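Carboxypeptidase A (Helicoverpa armigera, PDB 1JQG) probably removes C-terminal amino acids from peptides as a zinc-dependent metallocarboxypeptidase of the M14 family, captured here as its pro-form. Local coordinates at residues A[109-114]-A[118-123]; A[173-178]-A[289-294]; A[299-304]-A[418-423]. All coordinates share one frame; numbering follows the deposited sequence.

Contact 1 of 3, residues A[109-114]-A[118-123]; sequences SNSTRS and FDKIHS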
loop_
_atom_site.group_PDB
_atom_site.type_symbol
_atom_site.label_atom_id
_atom_site.label_comp_id
_atom_site.label_asym_id
_atom_site.label_seq_id
_atom_site.Cartn_x
_atom_site.Cartn_y
_atom_site.Cartn_z
ATOM N N SER A 109 6.907 -23.409 -8.501
ATOM C CA SER A 109 7.906 -22.556 -7.920
ATOM C C SER A 109 9.027 -23.322 -7.216
ATOM O O SER A 109 8.830 -24.190 -6.374
ATOM C CB SER A 109 7.279 -21.576 -6.917
ATOM O OG SER A 109 8.275 -20.681 -6.450
ATOM N N ASN A 110 10.257 -22.855 -7.431
ATOM C CA ASN A 110 11.431 -23.390 -6.761
ATOM C C ASN A 110 11.794 -22.558 -5.550
ATOM O O ASN A 110 12.915 -22.484 -5.093
ATOM C CB ASN A 110 12.603 -23.464 -7.752
ATOM C CG ASN A 110 12.421 -24.514 -8.831
ATOM O OD1 ASN A 110 12.920 -24.462 -9.966
ATOM N ND2 ASN A 110 11.673 -25.556 -8.506
ATOM N N SER A 111 10.844 -21.793 -5.041
ATOM C CA SER A 111 10.981 -20.894 -3.921
ATOM C C SER A 111 11.375 -21.675 -2.690
ATOM O O SER A 111 10.931 -22.783 -2.494
ATOM C CB SER A 111 9.670 -20.181 -3.612
ATOM O OG SER A 111 9.851 -19.121 -2.695
ATOM N N THR A 112 12.235 -21.106 -1.866
ATOM C CA THR A 112 12.723 -21.792 -0.668
ATOM C C THR A 112 12.673 -20.841 0.516
ATOM O O THR A 112 12.470 -19.628 0.454
ATOM C CB THR A 112 14.134 -22.379 -0.871
ATOM O OG1 THR A 112 14.536 -23.098 0.280
ATOM C CG2 THR A 112 15.133 -21.230 -0.977
ATOM N N ARG A 113 12.899 -21.371 1.714
ATOM C CA ARG A 113 12.891 -20.584 2.943
ATOM C C ARG A 113 13.944 -19.481 2.951
ATOM O O ARG A 113 13.701 -18.361 3.414
ATOM C CB ARG A 113 12.981 -21.532 4.127
ATOM C CG ARG A 113 12.894 -20.877 5.501
ATOM C CD ARG A 113 12.846 -21.918 6.619
ATOM N NE ARG A 113 12.740 -21.294 7.935
ATOM C CZ ARG A 113 11.890 -21.686 8.885
ATOM N NH1 ARG A 113 11.878 -21.051 10.057
ATOM N NH2 ARG A 113 10.999 -22.670 8.798
ATOM N N SER A 114 15.162 -19.739 2.477
ATOM C CA SER A 114 16.248 -18.767 2.471
ATOM C C SER A 114 16.228 -17.861 1.238
ATOM O O SER A 114 16.949 -16.847 1.186
ATOM C CB SER A 114 17.638 -19.421 2.569
ATOM O OG SER A 114 18.007 -20.331 1.533
ATOM N N PHE A 118 10.411 -14.753 -7.336
ATOM C CA PHE A 118 9.425 -13.779 -7.783
ATOM C C PHE A 118 8.430 -14.399 -8.770
ATOM O O PHE A 118 7.922 -13.746 -9.678
ATOM C CB PHE A 118 10.086 -12.549 -8.378
ATOM C CG PHE A 118 11.063 -11.892 -7.453
ATOM C CD1 PHE A 118 12.408 -12.164 -7.467
ATOM C CD2 PHE A 118 10.552 -10.976 -6.525
ATOM C CE1 PHE A 118 13.259 -11.533 -6.571
ATOM C CE2 PHE A 118 11.396 -10.343 -5.633
ATOM C CZ PHE A 118 12.748 -10.623 -5.658
ATOM N N ASP A 119 8.047 -15.661 -8.506
ATOM C CA ASP A 119 7.056 -16.326 -9.352
ATOM C C ASP A 119 5.819 -16.784 -8.570
ATOM O O ASP A 119 4.965 -17.558 -9.047
ATOM C CB ASP A 119 7.702 -17.507 -10.076
ATOM C CG ASP A 119 8.216 -18.561 -9.101
ATOM O OD1 ASP A 119 8.478 -19.666 -9.584
ATOM O OD2 ASP A 119 8.353 -18.304 -7.882
ATOM N N LYS A 120 5.690 -16.301 -7.324
ATOM C CA LYS A 120 4.495 -16.584 -6.548
ATOM C C LYS A 120 4.316 -15.620 -5.388
ATOM O O LYS A 120 5.239 -14.880 -5.090
ATOM C CB LYS A 120 4.506 -18.028 -6.030
ATOM C CG LYS A 120 5.549 -18.301 -4.928
ATOM C CD LYS A 120 5.304 -19.682 -4.349
ATOM C CE LYS A 120 6.088 -19.898 -3.067
ATOM N NZ LYS A 120 5.247 -19.420 -1.909
ATOM N N ILE A 121 3.166 -15.639 -4.735
ATOM C CA ILE A 121 2.862 -14.761 -3.618
ATOM C C ILE A 121 3.256 -15.549 -2.359
ATOM O O ILE A 121 2.910 -16.722 -2.194
ATOM C CB ILE A 121 1.385 -14.350 -3.563
ATOM C CG1 ILE A 121 0.949 -13.529 -4.792
ATOM C CG2 ILE A 121 0.976 -13.530 -2.360
ATOM C CD1 ILE A 121 1.793 -12.299 -5.025
ATOM N N HIS A 122 3.953 -14.875 -1.453
ATOM C CA HIS A 122 4.408 -15.500 -0.219
ATOM C C HIS A 122 3.569 -15.065 0.979
ATOM O O HIS A 122 3.227 -13.894 1.153
ATOM C CB HIS A 122 5.895 -15.113 0.028
ATOM C CG HIS A 122 6.766 -15.431 -1.150
ATOM N ND1 HIS A 122 7.224 -16.712 -1.447
ATOM C CD2 HIS A 122 7.246 -14.620 -2.126
ATOM C CE1 HIS A 122 7.954 -16.655 -2.559
ATOM N NE2 HIS A 122 7.988 -15.397 -2.990
ATOM N N SER A 123 3.280 -15.991 1.870
ATOM C CA SER A 123 2.474 -15.729 3.050
ATOM C C SER A 123 3.277 -15.029 4.129
ATOM O O SER A 123 4.505 -14.845 4.032
ATOM C CB SER A 123 1.905 -17.044 3.607
ATOM O OG SER A 123 2.957 -17.870 4.061
HETATM O O HOH W 1 11.114 -20.163 -8.977
#

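Contact 2 of 3, residues A[173-178]-A[289-294]; sequences VVMMQS and RDIIAE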
loop_
_atom_site.group_PDB
_atom_site.type_symbol
_atom_site.label_atom_id
_atom_site.label_comp_id
_atom_site.label_asym_id
_atom_site.label_seq_id
_atom_site.Cartn_x
_atom_site.Cartn_y
_atom_site.Cartn_z
ATOM N N VAL A 173 19.014 7.745 6.058
ATOM C CA VAL A 173 18.135 6.588 6.144
ATOM C C VAL A 173 16.924 6.659 5.199
ATOM O O VAL A 173 16.256 7.696 5.029
ATOM C CB VAL A 173 17.609 6.466 7.583
ATOM C CG1 VAL A 173 16.643 5.315 7.799
ATOM C CG2 VAL A 173 18.767 6.285 8.545
ATOM N N VAL A 174 16.653 5.576 4.523
ATOM C CA VAL A 174 15.522 5.417 3.629
ATOM C C VAL A 174 14.576 4.325 4.158
ATOM O O VAL A 174 14.983 3.165 4.291
ATOM C CB VAL A 174 15.994 5.048 2.201
ATOM C CG1 VAL A 174 14.800 4.749 1.293
ATOM C CG2 VAL A 174 16.867 6.164 1.658
ATOM N N MET A 175 13.380 4.726 4.578
ATOM C CA MET A 175 12.440 3.743 5.117
ATOM C C MET A 175 11.494 3.319 4.003
ATOM O O MET A 175 11.020 4.133 3.221
ATOM C CB MET A 175 11.692 4.265 6.358
ATOM C CG MET A 175 11.029 3.143 7.138
ATOM S SD MET A 175 10.195 3.690 8.602
ATOM C CE MET A 175 8.985 2.382 8.798
ATOM N N MET A 176 11.136 2.048 4.007
ATOM C CA MET A 176 10.171 1.513 3.022
ATOM C C MET A 176 9.247 0.493 3.661
ATOM O O MET A 176 9.642 -0.260 4.559
ATOM C CB MET A 176 11.034 0.908 1.939
ATOM C CG MET A 176 10.338 0.262 0.778
ATOM S SD MET A 176 11.559 -0.778 -0.078
ATOM C CE MET A 176 12.913 0.355 -0.195
ATOM N N GLN A 177 7.974 0.535 3.306
ATOM C CA GLN A 177 7.004 -0.409 3.877
ATOM C C GLN A 177 5.912 -0.803 2.901
ATOM O O GLN A 177 5.582 -0.078 2.006
ATOM C CB GLN A 177 6.292 0.128 5.126
ATOM C CG GLN A 177 5.556 1.444 4.902
ATOM C CD GLN A 177 4.885 1.954 6.159
ATOM O OE1 GLN A 177 5.597 2.107 7.149
ATOM N NE2 GLN A 177 3.570 2.193 6.103
ATOM N N SER A 178 5.276 -1.933 3.136
ATOM C CA SER A 178 4.220 -2.439 2.304
ATOM C C SER A 178 3.209 -3.253 3.109
ATOM O O SER A 178 3.435 -3.519 4.269
ATOM C CB SER A 178 4.767 -3.270 1.113
ATOM O OG SER A 178 5.439 -4.443 1.516
ATOM N N ARG A 289 5.347 4.086 14.130
ATOM C CA ARG A 289 5.635 5.360 14.775
ATOM C C ARG A 289 6.946 5.292 15.536
ATOM O O ARG A 289 7.801 6.157 15.368
ATOM C CB ARG A 289 4.488 5.733 15.723
ATOM C CG ARG A 289 4.713 7.059 16.476
ATOM C CD ARG A 289 3.885 7.100 17.758
ATOM N NE ARG A 289 4.092 5.910 18.566
ATOM C CZ ARG A 289 3.242 5.381 19.440
ATOM N NH1 ARG A 289 2.082 5.983 19.635
ATOM N NH2 ARG A 289 3.605 4.276 20.072
ATOM N N ASP A 290 7.128 4.245 16.326
ATOM C CA ASP A 290 8.339 4.036 17.093
ATOM C C ASP A 290 9.589 3.874 16.242
ATOM O O ASP A 290 10.678 4.391 16.547
ATOM C CB ASP A 290 8.163 2.816 18.003
ATOM C CG ASP A 290 7.077 2.979 19.035
ATOM O OD1 ASP A 290 6.679 4.105 19.402
ATOM O OD2 ASP A 290 6.550 1.979 19.553
ATOM N N ILE A 291 9.483 3.208 15.105
ATOM C CA ILE A 291 10.580 3.106 14.148
ATOM C C ILE A 291 10.950 4.469 13.548
ATOM O O ILE A 291 12.133 4.791 13.499
ATOM C CB ILE A 291 10.228 2.165 12.973
ATOM C CG1 ILE A 291 9.862 0.775 13.508
ATOM C CG2 ILE A 291 11.396 2.107 12.042
ATOM C CD1 ILE A 291 9.391 -0.241 12.489
ATOM N N ILE A 292 9.947 5.276 13.204
ATOM C CA ILE A 292 10.171 6.579 12.612
ATOM C C ILE A 292 10.881 7.473 13.619
ATOM O O ILE A 292 11.763 8.228 13.220
ATOM C CB ILE A 292 8.867 7.229 12.112
ATOM C CG1 ILE A 292 8.289 6.479 10.902
ATOM C CG2 ILE A 292 9.068 8.699 11.806
ATOM C CD1 ILE A 292 6.892 6.976 10.511
ATOM N N ALA A 293 10.450 7.409 14.882
ATOM C CA ALA A 293 10.931 8.262 15.939
ATOM C C ALA A 293 12.385 8.010 16.253
ATOM O O ALA A 293 13.206 8.932 16.275
ATOM C CB ALA A 293 10.187 7.997 17.262
ATOM N N GLU A 294 12.714 6.723 16.341
ATOM C CA GLU A 294 14.118 6.318 16.569
ATOM C C GLU A 294 15.075 6.860 15.511
ATOM O O GLU A 294 16.274 7.028 15.768
ATOM C CB GLU A 294 14.204 4.803 16.648
ATOM C CG GLU A 294 15.546 4.222 17.039
ATOM C CD GLU A 294 15.538 2.711 17.180
ATOM O OE1 GLU A 294 14.580 2.094 17.702
ATOM O OE2 GLU A 294 16.501 2.043 16.746
#

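Contact 3 of 3, residues A[299-304]-A[418-423]; sequences MALYLD and RAAAAA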
loop_
_atom_site.group_PDB
_atom_site.type_symbol
_atom_site.label_atom_id
_atom_site.label_comp_id
_atom_site.label_asym_id
_atom_site.label_seq_id
_atom_site.Cartn_x
_atom_site.Cartn_y
_atom_site.Cartn_z
ATOM N N MET A 299 16.500 10.453 8.782
ATOM C CA MET A 299 15.642 9.873 7.754
ATOM C C MET A 299 15.478 10.815 6.557
ATOM O O MET A 299 14.928 11.911 6.744
ATOM C CB MET A 299 14.228 9.562 8.288
ATOM C CG MET A 299 13.421 8.698 7.320
ATOM S SD MET A 299 11.863 8.113 7.930
ATOM C CE MET A 299 12.408 6.934 9.199
ATOM N N ALA A 300 15.976 10.374 5.393
ATOM C CA ALA A 300 15.894 11.237 4.207
ATOM C C ALA A 300 14.658 10.947 3.350
ATOM O O ALA A 300 14.151 11.889 2.732
ATOM C CB ALA A 300 17.136 11.126 3.334
ATOM N N LEU A 301 14.209 9.699 3.309
ATOM C CA LEU A 301 13.103 9.337 2.426
ATOM C C LEU A 301 12.231 8.243 3.080
ATOM O O LEU A 301 12.794 7.325 3.730
ATOM C CB LEU A 301 13.598 8.786 1.076
ATOM C CG LEU A 301 12.571 8.371 0.042
ATOM C CD1 LEU A 301 11.626 9.487 -0.428
ATOM C CD2 LEU A 301 13.286 7.794 -1.185
ATOM N N TYR A 302 10.928 8.443 2.936
ATOM C CA TYR A 302 9.961 7.500 3.463
ATOM C C TYR A 302 8.958 7.113 2.370
ATOM O O TYR A 302 8.343 8.006 1.777
ATOM C CB TYR A 302 9.209 8.101 4.658
ATOM C CG TYR A 302 8.116 7.238 5.230
ATOM C CD1 TYR A 302 8.392 6.310 6.218
ATOM C CD2 TYR A 302 6.786 7.347 4.780
ATOM C CE1 TYR A 302 7.417 5.512 6.797
ATOM C CE2 TYR A 302 5.785 6.550 5.347
ATOM C CZ TYR A 302 6.123 5.643 6.365
ATOM O OH TYR A 302 5.127 4.870 6.865
ATOM N N LEU A 303 8.768 5.811 2.178
ATOM C CA LEU A 303 7.891 5.320 1.140
ATOM C C LEU A 303 6.853 4.337 1.681
ATOM O O LEU A 303 7.159 3.284 2.222
ATOM C CB LEU A 303 8.689 4.693 -0.018
ATOM C CG LEU A 303 9.726 5.568 -0.715
ATOM C CD1 LEU A 303 10.509 4.808 -1.771
ATOM C CD2 LEU A 303 9.093 6.811 -1.336
ATOM N N ASP A 304 5.591 4.668 1.513
ATOM C CA ASP A 304 4.472 3.797 1.883
ATOM C C ASP A 304 3.906 3.225 0.588
ATOM O O ASP A 304 3.197 3.932 -0.148
ATOM C CB ASP A 304 3.416 4.608 2.645
ATOM C CG ASP A 304 2.308 3.751 3.213
ATOM O OD1 ASP A 304 2.419 2.513 3.257
ATOM O OD2 ASP A 304 1.279 4.334 3.635
ATOM N N ARG A 418 18.564 8.080 -4.157
ATOM C CA ARG A 418 19.775 8.798 -4.481
ATOM C C ARG A 418 19.521 10.292 -4.559
ATOM O O ARG A 418 20.367 11.125 -4.139
ATOM C CB ARG A 418 20.396 8.290 -5.808
ATOM C CG ARG A 418 21.102 6.952 -5.655
ATOM C CD ARG A 418 21.945 6.548 -6.860
ATOM N NE ARG A 418 21.139 6.009 -7.920
ATOM C CZ ARG A 418 21.361 4.857 -8.538
ATOM N NH1 ARG A 418 22.392 4.139 -8.167
ATOM N NH2 ARG A 418 20.591 4.382 -9.514
ATOM N N ALA A 419 18.386 10.660 -5.153
ATOM C CA ALA A 419 17.977 12.062 -5.237
ATOM C C ALA A 419 17.643 12.648 -3.874
ATOM O O ALA A 419 18.064 13.757 -3.540
ATOM C CB ALA A 419 16.761 12.211 -6.147
ATOM N N ALA A 420 16.939 11.853 -3.046
ATOM C CA ALA A 420 16.547 12.313 -1.714
ATOM C C ALA A 420 17.777 12.407 -0.813
ATOM O O ALA A 420 17.884 13.289 0.025
ATOM C CB ALA A 420 15.507 11.374 -1.142
ATOM N N ALA A 421 18.716 11.483 -0.945
ATOM C CA ALA A 421 19.936 11.432 -0.184
ATOM C C ALA A 421 20.816 12.620 -0.577
ATOM O O ALA A 421 21.393 13.286 0.285
ATOM C CB ALA A 421 20.699 10.128 -0.443
ATOM N N ALA A 422 20.769 13.016 -1.855
ATOM C CA ALA A 422 21.531 14.145 -2.366
ATOM C C ALA A 422 21.002 15.465 -1.827
ATOM O O ALA A 422 21.708 16.474 -1.931
ATOM C CB ALA A 422 21.633 14.255 -3.885
ATOM N N ALA A 423 19.879 15.479 -1.125
ATOM C CA ALA A 423 19.432 16.576 -0.282
ATOM C C ALA A 423 20.169 16.588 1.071
ATOM O O ALA A 423 19.616 16.619 2.196
ATOM C CB ALA A 423 17.963 16.550 0.073
#

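Contact 1 of 3, residues A[109-114]-A[118-123]
Ser109 OG does double duty: it donates to Asp119 OD2 across the contact at 2.8 Å and accepts from Ser111 N within its own segment at 3.1 Å, which makes an ST turn. The turn forms just where the chain leaves helix 92-108. Asp119 OD2 is met on its syn side, the hydroxyl lying 22° out of the carboxylate plane. The second carboxylate oxygen works through solvent, since a water donates to Asp119 OD1 (2.8 Å) and accepts from Asn110 N (3.2 Å). Apolar parts pack alongside: Lys120 CD lies 3.8 Å from Ser109 CB, and Lys120 CE lies 3.6 Å from Ser111 CB, before the chain bends at chi4 (89°) and its amine pairs with Glu126. His122 turns an edge to the contact, with CE1 3.1 Å from Ser111 OG, while its NE2 is hydrogen-bonded to Ser117 O. Replacing Asp119 by an alanine would probably leave the Ser109 hydroxyl without its acceptor and the bridging water without its carboxylate mate. A carboxylate thus holds the start of the link between helices 92-108 and 124-137 by one direct and one water-mediated bond, consistent with a polar, surface-lying connection between the two helices.

Contact 2 of 3, residues A[173-178]-A[289-294]
Met175 and Ile291 meet where the strand 173-178 sends one long side chain onto the helix 283-294. Met175 SD lies 4.0 Å from Ile291 CG2 and 4.1 Å from Ile292 CG1, so the sulfur bears on two consecutive helical residues at once. The terminal methyl adds a further touch, Met175 CE being 4.1 Å from Ile291 CG2. With CG set opposite the backbone N (chi1 -164°) and the rest of the chain extended, Met175 reaches straight out from the strand; this spans the 8.3 Å between Met175 CA and Ile292 CA. Both isoleucines cross the methionine at about a right angle. Ile291 offers the branch methyl, Ile292 the methylene at the root of its longer arm, and all three side chains are buried. Ile214 of the neighbouring strand also packs on Met175, and Tyr369 and Ala370 of helix 366-373 on Ile292.

The helix is quite different on its outer side, where polar groups replace the apolar packing. Arg289 grips exposed Asp290 side-on, Arg289 NE and Arg289 NH2 lying 3.3 and 3.2 Å from the single atom Asp290 OD1, which they approach from the same face of the carboxylate. NE comes in 47° out of that plane, so the salt bridge is far from a flat, two-on-two pairing.

A helix with an oily inner face and a charged outer one, laid over the central mixed sheet, is characteristic of the α/β fold of M14 zinc carboxypeptidases.

Contact 3 of 3, residues A[299-304]-A[418-423]
Leu301 CB and Ala420 CB meet at 3.9 Å, the apolar heart of the contact between strand 299-307 and helix 402-421. Beside this pair, Ala300 CB lies 4.0 Å from Ala420 O, while Ala420 CB stands 4.1 Å from Ala300 O, so each alanine sets its methyl near the other's carbonyl oxygen. Such small side chains let the backbones come close: Ala300 CA and Ala421 CA are 6.0 Å apart. Two successive strand residues can face the helix because Ala300 departs from extended geometry (psi -32°). Leu301 then resumes the strand, and Tyr302 packs on helix 366-373, while Leu301 is turned to helix 402-421; the sheet is thereby layered between helices, the α/β/α sandwich of zinc carboxypeptidases. One step further out, Pro172 touches both Ala300 and Ala421 and so bridges the two segments, and Tyr379 of the adjoining strand packs on Leu301. The carbonyl that Ala300 touches is itself occupied, Ala423 N donating to Ala420 O at 3.2 Å. Farther back along the helix, Arg418 turns away from the strand and forms salt bridges through NH1 with Glu204 and Asp206, which tie this end of the helix to the 204-206 region.

Overall arrangement
Contacts 2 and 3 are neighbours, their centres 12 Å apart, because strands 173-178 and 299-307 run side by side in the same sheet. Backbone pairs join them: Val173 O to Ala300 N at 2.7 Å, Met175 N to Leu301 O at 2.8 Å. Met175 SD also packs on Tyr302 CE1 at 3.8 Å. Strand 299-307 also carries His306, which binds zinc with His181 and Glu184; Asp304 OD2 is hydrogen-bonded to His306 NE2. The side chain of Met175 is about 12 Å from that of His306. Contact 1 stands apart at the surface, its centre 26 Å from that of contact 2 and 30 Å from that of contact 3.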